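Local structure of subtilase cytotoxin, subunit B (Escherichia coli, 3DWA) at residues D5-M10 against P112-N117; V14-F19 against N62-F67; Y29-G34 against S43-K48; T70-R75 against L100-T105; I76-G81 against T93-V98. The protein forms the pentameric B part of an AB5 toxin and probably binds host-cell glycans, including one that humans do not make themselves. All blocks are in the same frame, centred on the assembly; numbering follows the deposited sequence.

From the N terminus, D5-M10 opens the widest loop, and interaction 1 closes it only at P112-N117, so the other four contacts nest inside it. V14-F19 starts the second loop, closed by the helix at N62-F67 (interaction 2); within it, interaction 3 pairs the strands of the 27-35/41-47 hairpin. The helix then leads into T70-R75, where interaction 4 begins. That loop ends at L100-T105 and encloses interaction 5, in which the same two strands, 73-79 and 96-102, meet again. The loops of interactions 2 and 4 follow in series, and none of the five cross. Together they join the helix, the antiparallel sheet and the loops near both ends.

Interaction 1: D5-M10 against P112-N117; sequences DARDGM and PDRKKN
R114 and R7 lie side by side and point the same way, their guanidinium planes 67° apart, with R7 NE 3.8 Å from R114 NH2. E79 OE2 makes salt bridges with R7 NH2 and R114 NH2, which probably offsets the repulsion of the two charges. R114 reaches there because its chain is extended from CG to NE, with CG anti to the backbone N (chi1 -176°). On the way CD passes 3.3 Å from G9 O, and R7 CB lies over one guanidinium face, toward its rim. R114 NE gives D8 O only a weak bond of 3.3 Å, bent to 132° at the hydrogen; Y78 O is its stronger partner. A water links R114 NH2 to D5 OD2, which it reaches at 2.6 Å; D5 OD2 also accepts from W2 N. M10, a selenomethionine, runs across the 112-117 backbone: SE lies 3.4 Å from R114 N, and CE ends 3.6 Å from D113 OD1. A second water accepts a hydrogen bond from K116 N and donates one to D8 OD1. Direct polar bonding between the segments is thus slight. The chemistry implies that packing of R114 and M10 against the opposite backbone carries much of the contact between these loops near the two chain ends, with E79 and the waters supplying polar links.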
# COMPACT_ATOMS: atom_id res chain seq x y z
N ASP C 5 0.96 -25.96 11.78
CA ASP C 5 0.64 -26.96 12.83
C ASP C 5 -0.28 -28.06 12.26
O ASP C 5 -1.18 -27.77 11.47
CB ASP C 5 -0.06 -26.30 14.03
CG ASP C 5 0.90 -25.43 14.90
OD1 ASP C 5 2.14 -25.58 14.79
OD2 ASP C 5 0.39 -24.57 15.68
N ALA C 6 -0.07 -29.32 12.68
CA ALA C 6 -0.94 -30.42 12.29
C ALA C 6 -2.26 -30.34 13.07
O ALA C 6 -2.43 -30.99 14.11
CB ALA C 6 -0.21 -31.81 12.47
N ARG C 7 -3.18 -29.49 12.58
CA ARG C 7 -4.43 -29.14 13.27
C ARG C 7 -5.44 -28.78 12.21
O ARG C 7 -5.06 -28.61 11.08
CB ARG C 7 -4.24 -27.93 14.22
CG ARG C 7 -3.47 -28.22 15.51
CD ARG C 7 -2.91 -26.94 16.14
NE ARG C 7 -3.99 -26.01 16.54
CZ ARG C 7 -4.77 -26.17 17.61
NH1 ARG C 7 -4.61 -27.22 18.42
NH2 ARG C 7 -5.72 -25.28 17.88
N ASP C 8 -6.71 -28.67 12.57
CA ASP C 8 -7.73 -28.14 11.67
C ASP C 8 -7.43 -26.63 11.42
O ASP C 8 -7.21 -25.88 12.39
CB ASP C 8 -9.14 -28.23 12.30
CG ASP C 8 -9.69 -29.67 12.38
OD1 ASP C 8 -9.25 -30.57 11.60
OD2 ASP C 8 -10.60 -29.87 13.23
N GLY C 9 -7.41 -26.17 10.16
CA GLY C 9 -7.66 -26.91 8.94
C GLY C 9 -7.18 -26.06 7.77
O GLY C 9 -6.63 -24.96 7.95
N MSE C 10 -7.41 -26.54 6.56
CA MSE C 10 -7.11 -25.75 5.38
C MSE C 10 -8.10 -26.14 4.30
O MSE C 10 -8.69 -27.21 4.39
CB MSE C 10 -5.69 -26.04 4.91
CG MSE C 10 -5.48 -27.50 4.67
SE MSE C 10 -3.69 -27.75 4.07
CE MSE C 10 -3.73 -29.62 3.51
N PRO C 112 2.97 -25.33 3.99
CA PRO C 112 2.72 -26.48 4.84
C PRO C 112 1.26 -26.98 4.71
O PRO C 112 0.38 -26.24 4.30
CB PRO C 112 2.96 -25.94 6.25
CG PRO C 112 2.53 -24.46 6.13
CD PRO C 112 2.99 -24.07 4.76
N ASP C 113 1.05 -28.23 5.10
CA ASP C 113 -0.26 -28.81 5.35
C ASP C 113 -0.73 -28.55 6.76
O ASP C 113 -0.22 -29.21 7.71
CB ASP C 113 -0.20 -30.35 5.22
CG ASP C 113 0.10 -30.82 3.82
OD1 ASP C 113 -0.24 -30.13 2.84
OD2 ASP C 113 0.66 -31.92 3.71
N ARG C 114 -1.78 -27.75 6.91
CA ARG C 114 -2.46 -27.64 8.19
C ARG C 114 -3.58 -28.69 8.24
O ARG C 114 -4.70 -28.44 7.78
CB ARG C 114 -2.98 -26.21 8.43
CG ARG C 114 -3.61 -25.95 9.78
CD ARG C 114 -4.05 -24.48 9.93
NE ARG C 114 -4.59 -24.21 11.27
CZ ARG C 114 -3.84 -23.98 12.35
NH1 ARG C 114 -2.53 -23.95 12.26
NH2 ARG C 114 -4.41 -23.78 13.53
N LYS C 115 -3.27 -29.86 8.79
CA LYS C 115 -4.19 -30.99 8.85
C LYS C 115 -3.91 -31.85 10.09
O LYS C 115 -2.74 -32.12 10.41
CB LYS C 115 -4.05 -31.85 7.58
CG LYS C 115 -5.27 -32.73 7.30
CD LYS C 115 -4.98 -33.92 6.39
CE LYS C 115 -4.79 -33.51 4.92
NZ LYS C 115 -5.81 -32.52 4.39
N LYS C 116 -4.96 -32.29 10.77
CA LYS C 116 -4.85 -33.30 11.83
C LYS C 116 -4.19 -34.53 11.29
O LYS C 116 -4.51 -34.98 10.19
CB LYS C 116 -6.21 -33.70 12.39
CG LYS C 116 -6.81 -32.69 13.33
CD LYS C 116 -7.58 -33.36 14.42
CE LYS C 116 -9.04 -33.28 14.19
NZ LYS C 116 -9.75 -33.56 15.47
N ASN C 117 -3.24 -35.06 12.05
CA ASN C 117 -2.64 -36.35 11.72
C ASN C 117 -3.71 -37.42 11.78
O ASN C 117 -4.74 -37.23 12.41
CB ASN C 117 -1.48 -36.67 12.66
CG ASN C 117 -0.26 -35.84 12.36
OD1 ASN C 117 0.39 -35.27 13.24
ND2 ASN C 117 0.04 -35.74 11.09
O HOH W 1 -1.94 -23.49 15.37
O HOH W 2 -7.57 -31.38 9.53
O HOH W 3 -7.09 -29.60 7.00

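Interaction 2: V14-F19 against N62-F67; sequences VVITQF and NQALYF
F67 O and I16 N are joined by one water, which gives a hydrogen bond to F67 O at 2.8 Å and takes one from I16 N at 2.9 Å. No direct hydrogen bond links strand 14-19 to helix 62-67, whose short axes pass 8.9 Å apart at an angle of 98°. Beyond the water the meeting is apolar. The chain of I16 is stretched at its end (chi2 168°), which carries CD1 to the helix, 3.8 Å from F67 CB and also close to A64 O. Further along the strand, F19 presents its ring to the next part of the same helix surface: CE1 comes to 3.6 Å from L65 N, and A64 C lies in the plane of the ring at its edge. L65 crosses F19 at about a right angle, placing CD1 4.2 Å above one face but offset toward the rim. Between I16 and F19 the strand carries a classic beta bulge, T17 and Q18 both facing E33. The F19 ring also meets that of F30 at nearly parallel planes, and it packs on Q63 of the third subunit. The contact is therefore greasy at its middle with a single water at one end. Its chemistry implies that dispersion and burial probably hold the helix over the strand, while the water bridges a backbone N-H and a carbonyl that do not pair directly.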
# COMPACT_ATOMS: atom_id res chain seq x y z
N VAL C 14 -9.37 -22.78 -3.48
CA VAL C 14 -10.46 -21.89 -3.17
C VAL C 14 -10.34 -20.58 -3.96
O VAL C 14 -9.24 -20.00 -4.05
CB VAL C 14 -10.37 -21.59 -1.64
CG1 VAL C 14 -11.32 -20.51 -1.16
CG2 VAL C 14 -10.56 -22.91 -0.88
N VAL C 15 -11.45 -20.10 -4.52
CA VAL C 15 -11.46 -18.78 -5.17
C VAL C 15 -12.15 -17.85 -4.18
O VAL C 15 -13.26 -18.16 -3.70
CB VAL C 15 -12.18 -18.82 -6.57
CG1 VAL C 15 -12.46 -17.40 -7.08
CG2 VAL C 15 -11.38 -19.64 -7.60
N ILE C 16 -11.46 -16.77 -3.77
CA ILE C 16 -12.04 -15.81 -2.82
C ILE C 16 -13.07 -15.00 -3.58
O ILE C 16 -12.73 -14.30 -4.51
CB ILE C 16 -10.97 -14.86 -2.11
CG1 ILE C 16 -9.96 -15.69 -1.30
CG2 ILE C 16 -11.70 -13.75 -1.22
CD1 ILE C 16 -8.66 -14.89 -0.80
N THR C 17 -14.31 -15.11 -3.17
CA THR C 17 -15.44 -14.55 -3.92
C THR C 17 -16.15 -13.39 -3.19
O THR C 17 -16.85 -12.62 -3.83
CB THR C 17 -16.49 -15.66 -4.22
OG1 THR C 17 -16.90 -16.28 -2.99
CG2 THR C 17 -15.87 -16.75 -5.11
N GLN C 18 -15.99 -13.29 -1.88
CA GLN C 18 -16.66 -12.19 -1.13
C GLN C 18 -15.70 -11.61 -0.09
O GLN C 18 -14.83 -12.31 0.43
CB GLN C 18 -17.95 -12.63 -0.40
CG GLN C 18 -19.05 -13.32 -1.27
CD GLN C 18 -19.66 -12.40 -2.32
OE1 GLN C 18 -19.92 -11.20 -2.07
NE2 GLN C 18 -19.86 -12.94 -3.51
N PHE C 19 -15.90 -10.34 0.22
CA PHE C 19 -14.99 -9.60 1.10
C PHE C 19 -15.84 -8.66 1.99
O PHE C 19 -16.70 -7.97 1.48
CB PHE C 19 -14.03 -8.80 0.22
CG PHE C 19 -12.66 -8.66 0.81
CD1 PHE C 19 -11.62 -9.43 0.32
CD2 PHE C 19 -12.41 -7.76 1.86
CE1 PHE C 19 -10.33 -9.31 0.87
CE2 PHE C 19 -11.14 -7.63 2.40
CZ PHE C 19 -10.09 -8.40 1.90
N ASN C 62 -3.77 -7.57 2.95
CA ASN C 62 -3.22 -7.20 1.68
C ASN C 62 -3.21 -8.40 0.77
O ASN C 62 -3.54 -8.28 -0.41
CB ASN C 62 -1.77 -6.65 1.84
CG ASN C 62 -1.70 -5.08 1.90
OD1 ASN C 62 -2.67 -4.37 2.28
ND2 ASN C 62 -0.54 -4.55 1.51
N GLN C 63 -2.76 -9.55 1.29
CA GLN C 63 -2.73 -10.78 0.51
C GLN C 63 -4.13 -11.27 0.04
O GLN C 63 -4.33 -11.60 -1.15
CB GLN C 63 -1.96 -11.87 1.26
CG GLN C 63 -1.44 -12.97 0.36
CD GLN C 63 -0.45 -12.44 -0.66
OE1 GLN C 63 -0.62 -12.61 -1.86
NE2 GLN C 63 0.56 -11.76 -0.18
N ALA C 64 -5.09 -11.32 0.95
CA ALA C 64 -6.48 -11.70 0.63
C ALA C 64 -7.14 -10.77 -0.42
O ALA C 64 -7.84 -11.23 -1.33
CB ALA C 64 -7.32 -11.78 1.87
N LEU C 65 -6.94 -9.48 -0.27
CA LEU C 65 -7.44 -8.52 -1.24
C LEU C 65 -6.80 -8.69 -2.61
O LEU C 65 -7.51 -8.64 -3.66
CB LEU C 65 -7.38 -7.06 -0.73
CG LEU C 65 -8.01 -6.01 -1.67
CD1 LEU C 65 -9.53 -6.25 -1.86
CD2 LEU C 65 -7.79 -4.51 -1.27
N TYR C 66 -5.49 -8.93 -2.63
CA TYR C 66 -4.78 -9.32 -3.85
C TYR C 66 -5.44 -10.54 -4.57
O TYR C 66 -5.75 -10.49 -5.77
CB TYR C 66 -3.31 -9.65 -3.53
CG TYR C 66 -2.49 -9.99 -4.74
CD1 TYR C 66 -1.85 -8.97 -5.47
CD2 TYR C 66 -2.38 -11.32 -5.20
CE1 TYR C 66 -1.07 -9.29 -6.62
CE2 TYR C 66 -1.65 -11.64 -6.35
CZ TYR C 66 -1.00 -10.62 -7.05
OH TYR C 66 -0.26 -10.92 -8.16
N PHE C 67 -5.62 -11.64 -3.85
CA PHE C 67 -6.16 -12.88 -4.40
C PHE C 67 -7.64 -12.76 -4.78
O PHE C 67 -8.11 -13.37 -5.73
CB PHE C 67 -5.98 -14.01 -3.36
CG PHE C 67 -4.59 -14.52 -3.24
CD1 PHE C 67 -3.75 -14.58 -4.36
CD2 PHE C 67 -4.12 -15.02 -2.03
CE1 PHE C 67 -2.47 -15.13 -4.25
CE2 PHE C 67 -2.85 -15.54 -1.93
CZ PHE C 67 -2.01 -15.60 -3.05
O HOH W 4 -9.06 -15.95 -5.11

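Interaction 3: Y29-G34 against S43-K48; sequences YFCIEG and SACSMK
The hairpin of strands 27-35 and 41-47 is paired here in antiparallel register, with N-to-C directions 164° apart. F30 with S46 and I32 with A44 are the hydrogen-bonded pairs. F30 N reaches S46 O at 3.0 Å and S46 N returns to F30 O at 2.9 Å. I32 N binds A44 O at 3.0 Å, whereas A44 N to I32 O is long and weak. On the face these four residues share, F30 and S46 meet helix 57-70, while I32 and A44 pack on L97. F30 has CG between the backbone N and the carbonyl carbon (chi1 76°), which brings ring atom CE2 to 3.6 Å from S46 CB. Its neighbours there include A64 and Y61. The other face carries C31 and C45, a non-hydrogen-bonded pair with CA atoms 4.0 Å apart. Their SG atoms are 2.8 Å apart, too far for an intact disulfide and too near for ordinary contact, so the bond is doubtful in this model although it has been observed for this protein. Beside them, Y29 CB packs on M47 CB at 4.1 Å, and Y29 OH bonds to W2 of the third subunit. A cysteine pair at directly opposed, non-hydrogen-bonded positions is the geometry of a cross-strand disulfide in an antiparallel hairpin.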
# COMPACT_ATOMS: atom_id res chain seq x y z
N TYR C 29 -11.51 -5.51 11.58
CA TYR C 29 -11.42 -6.91 11.09
C TYR C 29 -11.85 -6.99 9.62
O TYR C 29 -12.43 -6.04 9.09
CB TYR C 29 -12.29 -7.90 11.93
CG TYR C 29 -13.77 -7.71 11.68
CD1 TYR C 29 -14.44 -8.38 10.62
CD2 TYR C 29 -14.50 -6.89 12.49
CE1 TYR C 29 -15.79 -8.17 10.38
CE2 TYR C 29 -15.84 -6.67 12.28
CZ TYR C 29 -16.49 -7.33 11.23
OH TYR C 29 -17.81 -7.08 11.04
N PHE C 30 -11.53 -8.10 8.97
CA PHE C 30 -12.10 -8.40 7.65
C PHE C 30 -12.43 -9.89 7.63
O PHE C 30 -11.88 -10.68 8.42
CB PHE C 30 -11.16 -7.96 6.48
CG PHE C 30 -9.98 -8.88 6.25
CD1 PHE C 30 -10.06 -9.91 5.30
CD2 PHE C 30 -8.78 -8.71 6.97
CE1 PHE C 30 -8.99 -10.80 5.13
CE2 PHE C 30 -7.72 -9.59 6.80
CZ PHE C 30 -7.82 -10.63 5.86
N CYS C 31 -13.35 -10.28 6.76
CA CYS C 31 -13.77 -11.66 6.63
C CYS C 31 -13.81 -11.90 5.12
O CYS C 31 -14.21 -11.03 4.36
CB CYS C 31 -15.15 -11.86 7.31
SG CYS C 31 -15.68 -13.65 7.41
N ILE C 32 -13.33 -13.06 4.68
CA ILE C 32 -13.47 -13.45 3.27
C ILE C 32 -14.39 -14.66 3.14
O ILE C 32 -14.52 -15.43 4.07
CB ILE C 32 -12.11 -13.78 2.64
CG1 ILE C 32 -11.38 -14.83 3.49
CG2 ILE C 32 -11.26 -12.50 2.49
CD1 ILE C 32 -10.05 -15.26 2.91
N GLU C 33 -15.03 -14.82 1.99
CA GLU C 33 -15.68 -16.08 1.68
C GLU C 33 -15.06 -16.59 0.40
O GLU C 33 -14.69 -15.83 -0.49
CB GLU C 33 -17.19 -15.90 1.55
CG GLU C 33 -17.98 -17.20 1.24
CD GLU C 33 -19.11 -16.93 0.24
OE1 GLU C 33 -19.96 -16.03 0.50
OE2 GLU C 33 -19.13 -17.59 -0.83
N GLY C 34 -14.83 -17.90 0.34
CA GLY C 34 -14.32 -18.49 -0.87
C GLY C 34 -15.10 -19.74 -1.22
O GLY C 34 -15.77 -20.28 -0.36
N SER C 43 -15.39 -19.68 5.12
CA SER C 43 -15.29 -18.30 5.57
C SER C 43 -14.22 -18.31 6.65
O SER C 43 -14.06 -19.29 7.36
CB SER C 43 -16.59 -17.77 6.19
OG SER C 43 -17.70 -17.81 5.30
N ALA C 44 -13.51 -17.20 6.75
CA ALA C 44 -12.50 -17.01 7.77
C ALA C 44 -12.29 -15.50 7.94
O ALA C 44 -12.29 -14.78 6.94
CB ALA C 44 -11.20 -17.71 7.33
N CYS C 45 -12.14 -15.02 9.18
CA CYS C 45 -11.88 -13.62 9.50
C CYS C 45 -10.50 -13.39 10.16
O CYS C 45 -10.02 -14.23 10.90
CB CYS C 45 -12.94 -13.05 10.46
SG CYS C 45 -14.62 -13.40 9.96
N SER C 46 -9.91 -12.22 9.92
CA SER C 46 -8.73 -11.80 10.68
C SER C 46 -9.10 -10.49 11.41
O SER C 46 -9.76 -9.60 10.84
CB SER C 46 -7.53 -11.60 9.74
OG SER C 46 -6.38 -11.08 10.42
N MSE C 47 -8.71 -10.40 12.68
CA MSE C 47 -8.91 -9.22 13.48
C MSE C 47 -7.57 -8.66 13.95
O MSE C 47 -6.68 -9.42 14.35
CB MSE C 47 -9.77 -9.55 14.70
CG MSE C 47 -10.02 -8.35 15.63
SE MSE C 47 -11.43 -8.96 16.85
CE MSE C 47 -12.59 -9.94 15.56
N LYS C 48 -7.44 -7.34 13.87
CA LYS C 48 -6.19 -6.68 14.22
C LYS C 48 -6.01 -6.65 15.74
O LYS C 48 -6.96 -6.36 16.46
CB LYS C 48 -6.18 -5.26 13.65
CG LYS C 48 -4.83 -4.58 13.68
CD LYS C 48 -4.98 -3.17 13.12
CE LYS C 48 -3.71 -2.33 13.15
NZ LYS C 48 -4.07 -0.87 12.87

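Interaction 4: T70-R75 against L100-T105; sequences TGQPVR and LSTCTT
R75 and S101 exchange both of their backbone hydrogen bonds: R75 N gives to S101 O at 2.9 Å, and S101 N gives to R75 O at 3.2 Å. Where the strands part beyond this pair, a water takes over. It donates to P73 O at 2.6 Å, and accepts from Q72 NE2 at 2.9 Å and from C103 N at 3.1 Å, so three groups grip it. Q72 is fixed at its other end as well: OE1 accepts from T70 OG1 at 2.7 Å, while T70 OG1 accepts from Q72 N in an ST turn at the C-terminal end of the helix. That fixes which side of the amide faces the water, and NE2 lies 3.7 Å from T102 CG2. C103 has SG anti to its carbonyl carbon (chi1 -65°), which lays the sulfur 3.5 Å from R75 N; it is disulfide-bonded to C109. The other polar ends have partners outside the two segments: S101 OG with F110 O and with H20 of the second subunit, T102 OG1 with F19 N of that subunit, R75 NE with S12 OG. The chemistry implies that a short direct pairing is prolonged by one well-coordinated water, while T102 OG1, and in part S101 OG, reach the second subunit.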
# COMPACT_ATOMS: atom_id res chain seq x y z
N THR C 70 -7.20 -11.10 -8.29
CA THR C 70 -6.77 -11.98 -9.37
C THR C 70 -7.81 -13.10 -9.69
O THR C 70 -7.87 -13.58 -10.82
CB THR C 70 -5.40 -12.64 -9.13
OG1 THR C 70 -5.49 -13.53 -8.03
CG2 THR C 70 -4.25 -11.60 -8.90
N GLY C 71 -8.59 -13.50 -8.69
CA GLY C 71 -9.51 -14.62 -8.87
C GLY C 71 -8.84 -15.98 -8.91
O GLY C 71 -9.49 -16.98 -9.21
N GLN C 72 -7.53 -16.00 -8.66
CA GLN C 72 -6.69 -17.22 -8.51
C GLN C 72 -7.18 -18.20 -7.50
O GLN C 72 -7.64 -17.76 -6.44
CB GLN C 72 -5.37 -16.83 -7.85
CG GLN C 72 -4.39 -16.57 -8.69
CD GLN C 72 -3.18 -16.01 -7.91
OE1 GLN C 72 -3.07 -14.78 -7.67
NE2 GLN C 72 -2.24 -16.91 -7.58
N PRO C 73 -6.99 -19.52 -7.76
CA PRO C 73 -7.32 -20.51 -6.76
C PRO C 73 -6.19 -20.55 -5.71
O PRO C 73 -5.03 -20.60 -6.09
CB PRO C 73 -7.37 -21.82 -7.57
CG PRO C 73 -6.33 -21.59 -8.69
CD PRO C 73 -6.51 -20.12 -9.02
N VAL C 74 -6.54 -20.50 -4.42
CA VAL C 74 -5.60 -20.34 -3.31
C VAL C 74 -5.97 -21.33 -2.17
O VAL C 74 -7.07 -21.91 -2.18
CB VAL C 74 -5.52 -18.86 -2.79
CG1 VAL C 74 -5.10 -17.93 -3.95
CG2 VAL C 74 -6.88 -18.40 -2.19
N ARG C 75 -5.04 -21.55 -1.25
CA ARG C 75 -5.30 -22.32 -0.05
C ARG C 75 -5.57 -21.33 1.04
O ARG C 75 -4.80 -20.38 1.19
CB ARG C 75 -4.06 -23.13 0.32
CG ARG C 75 -4.16 -23.86 1.68
CD ARG C 75 -3.04 -24.85 1.81
NE ARG C 75 -3.17 -26.00 0.91
CZ ARG C 75 -2.21 -26.92 0.73
NH1 ARG C 75 -1.05 -26.82 1.39
NH2 ARG C 75 -2.38 -27.93 -0.11
N LEU C 100 -2.27 -18.08 3.89
CA LEU C 100 -2.74 -18.20 2.48
C LEU C 100 -1.58 -18.67 1.63
O LEU C 100 -0.41 -18.36 1.94
CB LEU C 100 -3.17 -16.81 1.95
CG LEU C 100 -4.36 -16.07 2.58
CD1 LEU C 100 -4.33 -14.56 2.35
CD2 LEU C 100 -5.69 -16.69 2.05
N SER C 101 -1.88 -19.38 0.53
CA SER C 101 -0.87 -19.82 -0.41
C SER C 101 -1.44 -19.85 -1.83
O SER C 101 -2.62 -20.11 -2.02
CB SER C 101 -0.50 -21.28 -0.09
OG SER C 101 0.32 -21.35 1.06
N THR C 102 -0.57 -19.69 -2.81
CA THR C 102 -0.91 -19.97 -4.19
C THR C 102 -1.01 -21.50 -4.41
O THR C 102 -0.43 -22.29 -3.67
CB THR C 102 0.15 -19.38 -5.11
OG1 THR C 102 1.41 -19.96 -4.78
CG2 THR C 102 0.21 -17.84 -4.91
N CYS C 103 -1.75 -21.90 -5.44
CA CYS C 103 -1.92 -23.32 -5.75
C CYS C 103 -1.49 -23.60 -7.16
O CYS C 103 -1.65 -22.76 -8.07
CB CYS C 103 -3.40 -23.71 -5.60
SG CYS C 103 -3.98 -23.59 -3.92
N THR C 104 -0.94 -24.79 -7.36
CA THR C 104 -0.62 -25.29 -8.67
C THR C 104 -1.80 -26.10 -9.24
O THR C 104 -2.07 -26.05 -10.44
CB THR C 104 0.67 -26.17 -8.63
OG1 THR C 104 0.58 -26.99 -7.47
CG2 THR C 104 1.89 -25.32 -8.44
N THR C 105 -2.50 -26.86 -8.40
CA THR C 105 -3.74 -27.49 -8.85
C THR C 105 -4.87 -27.16 -7.86
O THR C 105 -4.70 -26.36 -6.94
CB THR C 105 -3.59 -29.04 -9.07
OG1 THR C 105 -3.53 -29.69 -7.81
CG2 THR C 105 -2.31 -29.42 -9.87
O HOH W 5 -2.86 -19.69 -7.25

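Interaction 5: I76-G81 against T93-V98; sequences IYYEPG and TSNALV
Strands 76-79 and 96-98 run antiparallel but strongly twisted, 130° between their N-to-C directions. E79 and A96 form the hydrogen-bonded pair: E79 N to A96 O and A96 N to E79 O both measure 2.9 Å. V98 N adds a bond of 2.8 Å to Y77 O. Past the strand ends the pairing passes to a side chain, G81 N giving to S94 OG at 2.7 Å. This works because the S94 hydroxyl sits between its own backbone N and carbonyl carbon (chi1 84°), turned toward G81. Among the side chains, Y78 and N95 lie alongside one another, ring CD1 3.7 Å from N95 CG. The amide oxygen N95 OD1 meets P80 CA at 3.3 Å, and N95 ND2 is bonded to S43 O in strand 41-47. Y77 CB touches V98 CG2 at 3.7 Å, and L97 crosses I76 at about a right angle, CD1 against CG2 at 3.9 Å. L97 also packs on F30, I32 and A44 of the 27-35/41-47 hairpin, while the ring of Y78 meets that of F11 in strand 10-12. The pair thus sits between the hairpin and strand 10-12, near the centre of the chain.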
# COMPACT_ATOMS: atom_id res chain seq x y z
N ILE C 76 -6.66 -21.55 1.77
CA ILE C 76 -7.01 -20.80 2.96
C ILE C 76 -6.66 -21.67 4.15
O ILE C 76 -7.12 -22.81 4.23
CB ILE C 76 -8.54 -20.40 2.98
CG1 ILE C 76 -8.76 -19.07 2.22
CG2 ILE C 76 -9.02 -20.06 4.37
CD1 ILE C 76 -8.49 -19.12 0.78
N TYR C 77 -5.84 -21.14 5.05
CA TYR C 77 -5.52 -21.77 6.34
C TYR C 77 -6.30 -21.11 7.44
O TYR C 77 -6.28 -19.88 7.56
CB TYR C 77 -4.07 -21.56 6.68
CG TYR C 77 -3.08 -22.20 5.78
CD1 TYR C 77 -2.57 -23.47 6.08
CD2 TYR C 77 -2.60 -21.54 4.65
CE1 TYR C 77 -1.59 -24.06 5.24
CE2 TYR C 77 -1.65 -22.11 3.83
CZ TYR C 77 -1.14 -23.37 4.14
OH TYR C 77 -0.21 -23.91 3.29
N TYR C 78 -6.98 -21.91 8.26
CA TYR C 78 -7.91 -21.36 9.24
C TYR C 78 -7.82 -22.11 10.58
O TYR C 78 -7.35 -23.23 10.65
CB TYR C 78 -9.36 -21.37 8.67
CG TYR C 78 -9.96 -22.78 8.58
CD1 TYR C 78 -10.74 -23.27 9.61
CD2 TYR C 78 -9.69 -23.61 7.50
CE1 TYR C 78 -11.27 -24.57 9.56
CE2 TYR C 78 -10.21 -24.91 7.43
CZ TYR C 78 -10.98 -25.38 8.48
OH TYR C 78 -11.52 -26.65 8.44
N GLU C 79 -8.29 -21.46 11.63
CA GLU C 79 -8.45 -22.12 12.91
C GLU C 79 -9.88 -21.94 13.41
O GLU C 79 -10.30 -20.83 13.65
CB GLU C 79 -7.47 -21.58 13.93
CG GLU C 79 -7.80 -22.08 15.28
CD GLU C 79 -6.61 -22.19 16.14
OE1 GLU C 79 -6.34 -21.21 16.90
OE2 GLU C 79 -5.94 -23.24 16.02
N PRO C 80 -10.62 -23.06 13.58
CA PRO C 80 -12.03 -22.96 14.05
C PRO C 80 -12.16 -22.47 15.50
O PRO C 80 -11.21 -22.59 16.29
CB PRO C 80 -12.58 -24.39 13.92
CG PRO C 80 -11.44 -25.27 13.40
CD PRO C 80 -10.17 -24.44 13.33
N GLY C 81 -13.32 -21.92 15.86
CA GLY C 81 -13.63 -21.59 17.25
C GLY C 81 -12.88 -20.42 17.86
O GLY C 81 -12.94 -20.20 19.08
N THR C 93 -18.38 -15.98 11.07
CA THR C 93 -17.78 -17.30 11.30
C THR C 93 -16.97 -17.26 12.60
O THR C 93 -16.60 -16.17 13.06
CB THR C 93 -16.88 -17.71 10.09
OG1 THR C 93 -16.25 -18.95 10.34
CG2 THR C 93 -15.80 -16.72 9.81
N SER C 94 -16.65 -18.45 13.16
CA SER C 94 -15.73 -18.52 14.28
C SER C 94 -14.30 -18.69 13.82
O SER C 94 -13.39 -18.61 14.64
CB SER C 94 -16.10 -19.67 15.24
OG SER C 94 -15.57 -20.91 14.80
N ASN C 95 -14.10 -18.95 12.51
CA ASN C 95 -12.78 -19.24 11.94
C ASN C 95 -11.85 -18.03 11.89
O ASN C 95 -12.21 -17.02 11.32
CB ASN C 95 -12.84 -19.86 10.53
CG ASN C 95 -13.64 -21.18 10.47
OD1 ASN C 95 -13.79 -21.89 11.47
ND2 ASN C 95 -14.18 -21.48 9.28
N ALA C 96 -10.65 -18.18 12.44
CA ALA C 96 -9.58 -17.22 12.19
C ALA C 96 -8.87 -17.62 10.92
O ALA C 96 -8.65 -18.79 10.67
CB ALA C 96 -8.57 -17.19 13.38
N LEU C 97 -8.53 -16.61 10.10
CA LEU C 97 -7.63 -16.76 8.97
C LEU C 97 -6.19 -16.73 9.47
O LEU C 97 -5.78 -15.81 10.18
CB LEU C 97 -7.86 -15.59 7.98
CG LEU C 97 -7.09 -15.66 6.65
CD1 LEU C 97 -7.24 -17.02 5.93
CD2 LEU C 97 -7.42 -14.45 5.73
N VAL C 98 -5.41 -17.74 9.10
CA VAL C 98 -4.09 -17.90 9.70
C VAL C 98 -3.01 -18.04 8.65
O VAL C 98 -1.83 -18.17 8.99
CB VAL C 98 -4.04 -19.04 10.83
CG1 VAL C 98 -5.17 -18.85 11.82
CG2 VAL C 98 -4.06 -20.50 10.26